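Long-range contacts in glycerol-3-phosphate dehydrogenase [NAD(+)] (Dunaliella salina, PDB 6IUY), which converts dihydroxyacetone phosphate to glycerol, probably by NAD-dependent reduction to glycerol 3-phosphate followed by dephosphorylation in a haloacid dehalogenase-like domain: residues C39-R44 against V204-S209; F129-G134 against S182-R187. All blocks are in the same frame, centred on the assembly; numbering follows the deposited sequence.

Interaction 1. Residues C39-R44 against V204-S209; sequences CFDVDR and VGDGFS. With MG (magnesium ion), chain F.
Asp-41 and Asp-206 meet at the magnesium ion, near the C-terminal ends of the neighbouring parallel strands 37-40 and 201-205. The tight part begins earlier along the strands: Val-204 N donates to Cys-39 O at 2.8 Å, nearly straight (164° at the hydrogen). Asp-41 N donates to Val-204 O at 2.9 Å, also nearly straight (170°). Beside these bonds Val-204 CB lies over one face of the Phe-40 ring, offset toward its rim, with CD2 of Phe-40 as its nearest ring atom. Beyond them, Asp-41 OD2 and the backbone O of Asp-43 each bind the magnesium at 2.1 Å, and Asp-206 OD1 binds it at 2.2 Å. With CG of Asp-206 between its backbone N and carbonyl carbon (chi1 59°), the carboxylate is lifted to the metal. The ion explains why Asp-41 OD2 and Asp-206 OD1 can lie 2.9 Å apart without a hydrogen bond. Asp-41 OD1 turns instead to a salt bridge with Lys-185.

The loose side is partly exposed. Arg-44 lays its CB against Asp-206 OD2 at 3.1 Å, but its NH1 stays 4.2 Å from that oxygen, too far for a salt bridge, while Asp-43 OD2 accepts from Ser-51 N. Two aspartates where one strand gives way to loop, the second binding through its main-chain oxygen, joined by a third just after a neighbouring strand, fit the magnesium site of haloacid dehalogenase-type phosphatases.

Interaction 2. Residues F129-G134 against S182-R187; sequences FLISGG and SHFKSR
Ile-131 and Lys-185 pass one another, their side chains pointing opposite ways, where the start of helix 184-195 packs against the end of strand 127-131. The apolar contact comes from the methyl CG2 of Ile-131, which sits 3.5 Å from CG of Lys-185, closer than ordinary van der Waals contact. The same methyl approaches Phe-184 CE2 at 4.2 Å, and the isoleucine side chain also touches Ala-188 and Ile-189 further along the helix.

The polar contact is made by the far end of the lysine. Its chain is extended beyond CG and reaches across the end of the strand, bringing CE to 3.3 Å and NZ to 3.2 Å from Ile-131 O; the NZ bond is weak. The stronger partners of NZ are the carboxylates of Asp-41 and Asp-210, so the carbonyl and, weakly, Ser-209 OG add minor holds on a buried ammonium group. Replacing Lys-185 by an alanine would probably deprive Asp-41 OD1 and Asp-210 of their ammonium partner and open a gap beside Ile-131 CG2.

A third kind of contact is ring against carbonyl. Phe-184 has CG anti to the backbone N (chi1 180°), which swings the ring toward the strand end, and CE2 comes to 3.0 Å from Ser-132 O, obliquely to the ring.

Within the loop, Gly-134 N donates to Ser-132 OG at 2.8 Å and 156°, an ST turn that fixes the serine hydroxyl. A serine just after the second strand and a lysine near the start of a helix, reaching back to the metal-binding aspartate, are consistent with motifs II and III of a haloacid dehalogenase-type phosphatase site.

How the interactions relate
Both contacts are mainly buried and serve one parallel sheet, in which strand 37-40 lies between 127-131 and 201-205; their centres are about 9 Å apart. Interaction 1 joins two strands edge to edge, with main-chain bonding that gives way to metal ligation, whereas interaction 2 sets a helix start against a strand end through aliphatic packing and one long amine. Their exposed margins also differ: a charged, partly open loop in 39-44, a glycine turn and an aromatic ring in interaction 2. Both segments of interaction 2 fall between those of interaction 1 in the chain, and helix 184-195 leads on to strand 201-205. The lysine-aspartate salt bridge ties the two contacts into one site.

Interaction 1. Residues C39-R44 against V204-S209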
loop_
_atom_site.group_PDB
_atom_site.type_symbol
_atom_site.label_atom_id
_atom_site.label_comp_id
_atom_site.label_asym_id
_atom_site.label_seq_id
_atom_site.Cartn_x
_atom_site.Cartn_y
_atom_site.Cartn_z
ATOM N N CYS A 39 -7.558 -35.678 -18.186
ATOM C CA CYS A 39 -7.029 -36.882 -17.536
ATOM C C CYS A 39 -6.742 -38.004 -18.540
ATOM O O CYS A 39 -7.614 -38.391 -19.327
ATOM C CB CYS A 39 -8.000 -37.367 -16.465
ATOM S SG CYS A 39 -8.460 -36.086 -15.285
ATOM N N PHE A 40 -5.519 -38.527 -18.518
ATOM C CA PHE A 40 -5.146 -39.556 -19.477
ATOM C C PHE A 40 -5.036 -40.918 -18.800
ATOM O O PHE A 40 -4.401 -41.050 -17.746
ATOM C CB PHE A 40 -3.816 -39.224 -20.162
ATOM C CG PHE A 40 -3.909 -38.141 -21.200
ATOM C CD1 PHE A 40 -4.041 -36.810 -20.828
ATOM C CD2 PHE A 40 -3.822 -38.446 -22.548
ATOM C CE1 PHE A 40 -4.115 -35.808 -21.784
ATOM C CE2 PHE A 40 -3.897 -37.452 -23.512
ATOM C CZ PHE A 40 -4.044 -36.129 -23.132
ATOM N N ASP A 41 -5.640 -41.928 -19.417
ATOM C CA ASP A 41 -5.378 -43.304 -19.025
ATOM C C ASP A 41 -3.974 -43.614 -19.493
ATOM O O ASP A 41 -3.530 -43.040 -20.480
ATOM C CB ASP A 41 -6.392 -44.268 -19.641
ATOM C CG ASP A 41 -6.060 -45.733 -19.365
ATOM O OD1 ASP A 41 -5.942 -46.130 -18.180
ATOM O OD2 ASP A 41 -5.900 -46.478 -20.347
ATOM N N VAL A 42 -3.263 -44.488 -18.784
ATOM C CA VAL A 42 -1.912 -44.872 -19.183
ATOM C C VAL A 42 -1.916 -45.938 -20.278
ATOM O O VAL A 42 -1.510 -45.688 -21.423
ATOM C CB VAL A 42 -1.109 -45.400 -17.983
ATOM C CG1 VAL A 42 0.180 -46.046 -18.446
ATOM C CG2 VAL A 42 -0.816 -44.276 -17.014
ATOM N N ASP A 43 -2.403 -47.124 -19.914
ATOM C CA ASP A 43 -2.372 -48.302 -20.779
ATOM C C ASP A 43 -3.153 -48.169 -22.090
ATOM O O ASP A 43 -4.388 -48.163 -22.108
ATOM C CB ASP A 43 -2.879 -49.513 -19.997
ATOM C CG ASP A 43 -1.973 -49.862 -18.831
ATOM O OD1 ASP A 43 -2.327 -49.543 -17.673
ATOM O OD2 ASP A 43 -0.894 -50.432 -19.083
ATOM N N ARG A 44 -2.387 -48.072 -23.177
ATOM C CA ARG A 44 -2.863 -48.017 -24.565
ATOM C C ARG A 44 -3.492 -46.681 -24.974
ATOM O O ARG A 44 -4.067 -46.574 -26.064
ATOM C CB ARG A 44 -3.844 -49.160 -24.845
ATOM C CG ARG A 44 -3.164 -50.515 -24.966
ATOM C CD ARG A 44 -4.177 -51.603 -25.311
ATOM N NE ARG A 44 -3.809 -52.910 -24.770
ATOM C CZ ARG A 44 -3.958 -53.252 -23.493
ATOM N NH1 ARG A 44 -4.456 -52.381 -22.622
ATOM N NH2 ARG A 44 -3.602 -54.464 -23.083
ATOM N N VAL A 204 -9.562 -38.986 -21.220
ATOM C CA VAL A 204 -9.052 -39.546 -22.468
ATOM C C VAL A 204 -8.510 -40.947 -22.220
ATOM O O VAL A 204 -7.583 -41.111 -21.415
ATOM C CB VAL A 204 -7.933 -38.677 -23.079
ATOM C CG1 VAL A 204 -7.594 -39.168 -24.479
ATOM C CG2 VAL A 204 -8.348 -37.214 -23.110
ATOM N N GLY A 205 -9.082 -41.942 -22.906
ATOM C CA GLY A 205 -8.666 -43.333 -22.757
ATOM C C GLY A 205 -9.268 -44.349 -23.729
ATOM O O GLY A 205 -10.080 -44.010 -24.596
ATOM N N ASP A 206 -8.865 -45.611 -23.576
ATOM C CA ASP A 206 -9.299 -46.686 -24.470
ATOM C C ASP A 206 -10.300 -47.659 -23.828
ATOM O O ASP A 206 -11.248 -48.105 -24.474
ATOM C CB ASP A 206 -8.078 -47.470 -24.985
ATOM C CG ASP A 206 -7.240 -48.084 -23.862
ATOM O OD1 ASP A 206 -6.981 -47.394 -22.850
ATOM O OD2 ASP A 206 -6.827 -49.261 -23.999
ATOM N N GLY A 207 -10.091 -47.989 -22.560
ATOM C CA GLY A 207 -10.853 -49.050 -21.921
ATOM C C GLY A 207 -12.243 -48.674 -21.453
ATOM O O GLY A 207 -12.728 -47.568 -21.719
ATOM N N PHE A 208 -12.885 -49.616 -20.764
ATOM C CA PHE A 208 -14.182 -49.385 -20.136
ATOM C C PHE A 208 -14.030 -48.605 -18.828
ATOM O O PHE A 208 -14.940 -47.902 -18.403
ATOM C CB PHE A 208 -14.901 -50.716 -19.876
ATOM C CG PHE A 208 -15.543 -51.309 -21.103
ATOM C CD1 PHE A 208 -16.858 -51.001 -21.430
ATOM C CD2 PHE A 208 -14.834 -52.169 -21.933
ATOM C CE1 PHE A 208 -17.456 -51.539 -22.561
ATOM C CE2 PHE A 208 -15.426 -52.714 -23.066
ATOM C CZ PHE A 208 -16.741 -52.398 -23.379
ATOM N N SER A 209 -12.872 -48.740 -18.188
ATOM C CA SER A 209 -12.587 -47.979 -16.973
ATOM C C SER A 209 -12.621 -46.481 -17.278
ATOM O O SER A 209 -12.954 -45.674 -16.413
ATOM C CB SER A 209 -11.228 -48.376 -16.384
ATOM O OG SER A 209 -10.187 -48.201 -17.334
HETATM MG MG MG F . -6.195 -48.471 -21.085
#

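Interaction 2. Residues F129-G134 against S182-R187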
loop_
_atom_site.group_PDB
_atom_site.type_symbol
_atom_site.label_atom_id
_atom_site.label_comp_id
_atom_site.label_asym_id
_atom_site.label_seq_id
_atom_site.Cartn_x
_atom_site.Cartn_y
_atom_site.Cartn_z
ATOM N N PHE A 129 -3.619 -34.889 -15.786
ATOM C CA PHE A 129 -3.556 -36.013 -14.862
ATOM C C PHE A 129 -3.404 -37.349 -15.590
ATOM O O PHE A 129 -3.939 -37.552 -16.686
ATOM C CB PHE A 129 -4.810 -36.075 -13.994
ATOM C CG PHE A 129 -4.988 -34.902 -13.096
ATOM C CD1 PHE A 129 -4.562 -34.961 -11.777
ATOM C CD2 PHE A 129 -5.611 -33.749 -13.551
ATOM C CE1 PHE A 129 -4.735 -33.888 -10.935
ATOM C CE2 PHE A 129 -5.785 -32.673 -12.717
ATOM C CZ PHE A 129 -5.343 -32.738 -11.404
ATOM N N LEU A 130 -2.674 -38.260 -14.963
ATOM C CA LEU A 130 -2.760 -39.664 -15.307
ATOM C C LEU A 130 -3.699 -40.364 -14.316
ATOM O O LEU A 130 -3.559 -40.200 -13.094
ATOM C CB LEU A 130 -1.373 -40.305 -15.288
ATOM C CG LEU A 130 -0.327 -39.615 -16.152
ATOM C CD1 LEU A 130 1.020 -40.281 -16.016
ATOM C CD2 LEU A 130 -0.770 -39.616 -17.594
ATOM N N ILE A 131 -4.665 -41.121 -14.833
ATOM C CA ILE A 131 -5.521 -41.968 -13.995
ATOM C C ILE A 131 -5.518 -43.393 -14.549
ATOM O O ILE A 131 -5.961 -43.629 -15.672
ATOM C CB ILE A 131 -6.971 -41.452 -13.917
ATOM C CG1 ILE A 131 -7.015 -39.982 -13.497
ATOM C CG2 ILE A 131 -7.790 -42.303 -12.952
ATOM C CD1 ILE A 131 -8.433 -39.411 -13.384
ATOM N N SER A 132 -5.003 -44.334 -13.758
ATOM C CA SER A 132 -4.752 -45.684 -14.236
ATOM C C SER A 132 -5.217 -46.729 -13.230
ATOM O O SER A 132 -5.285 -46.474 -12.024
ATOM C CB SER A 132 -3.263 -45.866 -14.550
ATOM O OG SER A 132 -2.865 -47.225 -14.473
ATOM N N GLY A 133 -5.559 -47.905 -13.742
ATOM C CA GLY A 133 -5.994 -49.006 -12.906
ATOM C C GLY A 133 -4.865 -49.999 -12.783
ATOM O O GLY A 133 -4.998 -51.060 -12.175
ATOM N N GLY A 134 -3.735 -49.645 -13.374
ATOM C CA GLY A 134 -2.570 -50.504 -13.338
ATOM C C GLY A 134 -1.681 -50.222 -12.144
ATOM O O GLY A 134 -2.160 -49.854 -11.067
ATOM N N SER A 182 -14.739 -51.797 -10.341
ATOM C CA SER A 182 -15.570 -50.844 -9.614
ATOM C C SER A 182 -15.531 -49.452 -10.274
ATOM O O SER A 182 -15.511 -49.336 -11.505
ATOM C CB SER A 182 -15.125 -50.761 -8.146
ATOM O OG SER A 182 -13.785 -50.301 -8.026
ATOM N N HIS A 183 -15.517 -48.404 -9.452
ATOM C CA HIS A 183 -15.555 -47.030 -9.953
ATOM C C HIS A 183 -14.283 -46.239 -9.627
ATOM O O HIS A 183 -14.357 -45.188 -8.985
ATOM C CB HIS A 183 -16.756 -46.290 -9.362
ATOM C CG HIS A 183 -18.041 -47.046 -9.448
ATOM N ND1 HIS A 183 -18.859 -47.000 -10.562
ATOM C CD2 HIS A 183 -18.666 -47.854 -8.562
ATOM C CE1 HIS A 183 -19.921 -47.751 -10.357
ATOM N NE2 HIS A 183 -19.830 -48.283 -9.147
ATOM N N PHE A 184 -13.126 -46.731 -10.058
ATOM C CA PHE A 184 -11.865 -46.135 -9.630
ATOM C C PHE A 184 -11.619 -44.763 -10.259
ATOM O O PHE A 184 -11.147 -43.836 -9.593
ATOM C CB PHE A 184 -10.695 -47.065 -9.962
ATOM C CG PHE A 184 -9.347 -46.520 -9.555
ATOM C CD1 PHE A 184 -8.899 -46.641 -8.251
ATOM C CD2 PHE A 184 -8.526 -45.895 -10.477
ATOM C CE1 PHE A 184 -7.656 -46.146 -7.871
ATOM C CE2 PHE A 184 -7.287 -45.397 -10.104
ATOM C CZ PHE A 184 -6.853 -45.523 -8.800
ATOM N N LYS A 185 -11.944 -44.639 -11.542
ATOM C CA LYS A 185 -11.562 -43.461 -12.300
ATOM C C LYS A 185 -12.573 -42.331 -12.142
ATOM O O LYS A 185 -12.197 -41.158 -12.098
ATOM C CB LYS A 185 -11.361 -43.833 -13.773
ATOM C CG LYS A 185 -10.115 -44.699 -13.969
ATOM C CD LYS A 185 -9.743 -44.919 -15.415
ATOM C CE LYS A 185 -8.455 -45.705 -15.478
ATOM N NZ LYS A 185 -7.895 -45.854 -16.847
ATOM N N SER A 186 -13.851 -42.670 -12.044
ATOM C CA SER A 186 -14.855 -41.654 -11.792
ATOM C C SER A 186 -14.636 -41.074 -10.399
ATOM O O SER A 186 -14.800 -39.876 -10.193
ATOM C CB SER A 186 -16.276 -42.215 -11.933
ATOM O OG SER A 186 -16.689 -42.926 -10.776
ATOM N N ARG A 187 -14.244 -41.918 -9.447
ATOM C CA ARG A 187 -13.984 -41.452 -8.080
ATOM C C ARG A 187 -12.737 -40.566 -8.015
ATOM O O ARG A 187 -12.737 -39.539 -7.334
ATOM C CB ARG A 187 -13.856 -42.640 -7.114
ATOM C CG ARG A 187 -15.208 -43.260 -6.759
ATOM C CD ARG A 187 -15.123 -44.446 -5.787
ATOM N NE ARG A 187 -16.447 -45.038 -5.569
ATOM C CZ ARG A 187 -16.746 -45.920 -4.614
ATOM N NH1 ARG A 187 -15.811 -46.331 -3.760
ATOM N NH2 ARG A 187 -17.987 -46.390 -4.508
#